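Local coordinates for uncharacterized ATP-binding protein MJ1010 (Methanocaldococcus jannaschii DSM 2661, PDB 3BJO) that is of unknown function but, as part of a possible ATP-binding protein, supplies a C-terminal domain probably related to helix-turn-helix domains, at residues I29-N34 against Y70-K75. Numbering follows the deposited sequence.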
loop_
_atom_site.group_PDB
_atom_site.type_symbol
_atom_site.label_atom_id
_atom_site.label_comp_id
_atom_site.label_asym_id
_atom_site.label_seq_id
_atom_site.Cartn_x
_atom_site.Cartn_y
_atom_site.Cartn_z
ATOM N N ILE A 29 9.184 13.773 -3.559
ATOM C CA ILE A 29 8.045 13.868 -4.479
ATOM C C ILE A 29 6.752 13.920 -3.666
ATOM O O ILE A 29 6.558 13.102 -2.723
ATOM C CB ILE A 29 8.057 12.658 -5.521
ATOM C CG1 ILE A 29 9.183 12.873 -6.552
ATOM C CG2 ILE A 29 6.664 12.428 -6.185
ATOM C CD1 ILE A 29 9.577 11.615 -7.407
ATOM N N LYS A 30 5.882 14.891 -3.983
ATOM C CA LYS A 30 4.509 14.875 -3.472
ATOM C C LYS A 30 3.588 14.485 -4.624
ATOM O O LYS A 30 3.295 15.329 -5.494
ATOM C CB LYS A 30 4.104 16.243 -2.950
ATOM C CG LYS A 30 4.904 16.767 -1.795
ATOM C CD LYS A 30 4.467 18.222 -1.532
ATOM C CE LYS A 30 4.999 18.775 -0.200
ATOM N NZ LYS A 30 6.494 18.659 -0.028
ATOM N N PRO A 31 3.123 13.204 -4.653
ATOM C CA PRO A 31 2.338 12.792 -5.825
ATOM C C PRO A 31 1.142 13.703 -6.042
ATOM O O PRO A 31 0.511 14.175 -5.078
ATOM C CB PRO A 31 1.852 11.380 -5.458
ATOM C CG PRO A 31 2.916 10.871 -4.445
ATOM C CD PRO A 31 3.302 12.103 -3.676
ATOM N N LYS A 32 0.844 13.935 -7.310
ATOM C CA LYS A 32 -0.389 14.612 -7.708
ATOM C C LYS A 32 -1.333 13.539 -8.230
ATOM O O LYS A 32 -1.035 12.833 -9.190
ATOM C CB LYS A 32 -0.082 15.708 -8.734
ATOM C CG LYS A 32 0.431 17.035 -8.074
ATOM C CD LYS A 32 1.322 17.859 -9.037
ATOM C CE LYS A 32 2.309 18.802 -8.239
ATOM N NZ LYS A 32 3.077 18.130 -7.050
ATOM N N VAL A 33 -2.440 13.363 -7.526
ATOM C CA VAL A 33 -3.448 12.330 -7.800
ATOM C C VAL A 33 -4.632 12.907 -8.589
ATOM O O VAL A 33 -5.254 13.891 -8.181
ATOM C CB VAL A 33 -4.001 11.756 -6.442
ATOM C CG1 VAL A 33 -4.774 10.468 -6.676
ATOM C CG2 VAL A 33 -2.853 11.517 -5.434
ATOM N N ASN A 34 -4.943 12.270 -9.708
ATOM C CA ASN A 34 -6.073 12.640 -10.573
ATOM C C ASN A 34 -7.338 11.880 -10.175
ATOM O O ASN A 34 -7.347 10.643 -10.169
ATOM C CB ASN A 34 -5.740 12.311 -12.044
ATOM C CG ASN A 34 -4.671 13.235 -12.633
ATOM O OD1 ASN A 34 -4.177 14.153 -11.971
ATOM N ND2 ASN A 34 -4.334 13.011 -13.893
ATOM N N TYR A 70 -5.909 6.833 -0.742
ATOM C CA TYR A 70 -6.112 5.443 -1.128
ATOM C C TYR A 70 -6.238 5.236 -2.646
ATOM O O TYR A 70 -5.891 4.158 -3.149
ATOM C CB TYR A 70 -7.212 4.735 -0.293
ATOM C CG TYR A 70 -8.672 5.152 -0.547
ATOM C CD1 TYR A 70 -9.412 5.851 0.437
ATOM C CD2 TYR A 70 -9.300 4.800 -1.718
ATOM C CE1 TYR A 70 -10.764 6.199 0.208
ATOM C CE2 TYR A 70 -10.627 5.128 -1.965
ATOM C CZ TYR A 70 -11.343 5.831 -1.011
ATOM O OH TYR A 70 -12.618 6.158 -1.313
ATOM N N VAL A 71 -6.764 6.227 -3.380
ATOM C CA VAL A 71 -6.751 6.148 -4.864
ATOM C C VAL A 71 -5.306 6.005 -5.398
ATOM O O VAL A 71 -5.043 5.198 -6.296
ATOM C CB VAL A 71 -7.439 7.338 -5.512
ATOM C CG1 VAL A 71 -7.037 7.481 -7.017
ATOM C CG2 VAL A 71 -8.960 7.178 -5.391
ATOM N N TYR A 72 -4.379 6.785 -4.835
ATOM C CA TYR A 72 -2.969 6.665 -5.221
ATOM C C TYR A 72 -2.478 5.246 -4.932
ATOM O O TYR A 72 -1.832 4.634 -5.772
ATOM C CB TYR A 72 -2.124 7.740 -4.486
ATOM C CG TYR A 72 -0.623 7.691 -4.765
ATOM C CD1 TYR A 72 -0.095 8.162 -5.961
ATOM C CD2 TYR A 72 0.257 7.149 -3.833
ATOM C CE1 TYR A 72 1.309 8.099 -6.218
ATOM C CE2 TYR A 72 1.637 7.078 -4.083
ATOM C CZ TYR A 72 2.136 7.559 -5.271
ATOM O OH TYR A 72 3.480 7.454 -5.499
ATOM N N LEU A 73 -2.813 4.713 -3.749
ATOM C CA LEU A 73 -2.280 3.412 -3.306
ATOM C C LEU A 73 -2.889 2.246 -4.116
ATOM O O LEU A 73 -2.268 1.210 -4.291
ATOM C CB LEU A 73 -2.568 3.211 -1.815
ATOM C CG LEU A 73 -1.780 4.099 -0.821
ATOM C CD1 LEU A 73 -2.351 3.969 0.602
ATOM C CD2 LEU A 73 -0.342 3.654 -0.809
ATOM N N VAL A 74 -4.112 2.442 -4.615
ATOM C CA VAL A 74 -4.718 1.495 -5.541
ATOM C C VAL A 74 -4.058 1.631 -6.913
ATOM O O VAL A 74 -3.661 0.647 -7.497
ATOM C CB VAL A 74 -6.276 1.662 -5.610
ATOM C CG1 VAL A 74 -6.891 0.705 -6.698
ATOM C CG2 VAL A 74 -6.875 1.373 -4.233
ATOM N N LYS A 75 -3.926 2.859 -7.412
ATOM C CA LYS A 75 -3.317 3.097 -8.724
ATOM C C LYS A 75 -1.957 2.417 -8.769
ATOM O O LYS A 75 -1.575 1.810 -9.779
ATOM C CB LYS A 75 -3.137 4.592 -8.958
ATOM C CG LYS A 75 -2.624 4.978 -10.349
ATOM C CD LYS A 75 -1.802 6.296 -10.295
ATOM C CE LYS A 75 -1.014 6.546 -11.625
ATOM N NZ LYS A 75 0.029 5.485 -11.891
#
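With CG of Y72 anti to the backbone N (chi1 178°), the phenol reaches out from the helix to P31, while V33, its CG1 also anti to N, turns both methyls to the helix. The CB-CG edge of P31 sits over one face of the phenol, the two side chains crossing at about a right angle: P31 CG stands 3.9 Å from the Y72 ring centroid and 29° off the ring normal, which fits a CH-pi contact. Beside it, P31 CB comes within 3.4 Å of Y72 CE1, so two carbons of the pyrrolidine share the aromatic surface. In the fold, P31, just before the first strand of the antiparallel hairpin 32-35/38-41, and V33 on it pack on helix 67-75; the axes of 32-34 and 70-75 run nearly perpendicular (84°), 8.7 Å apart at closest approach. V33 provides the second foothold: its CG1 sits 3.8 Å from V71 CG1, while its CG2 lies 4.0 Å from Y72 CB, at the root of the aromatic side chain. No hydrogen bond links the segments; the contact is built of carbon-carbon packing, with the Y72 hydroxyl also lying beside P31 CG. L26 touches both P31 and Y72, and I47 of helix 44-52 also packs on Y72. The CB of K32 points away from the helix, and its NZ forms a salt bridge with E41.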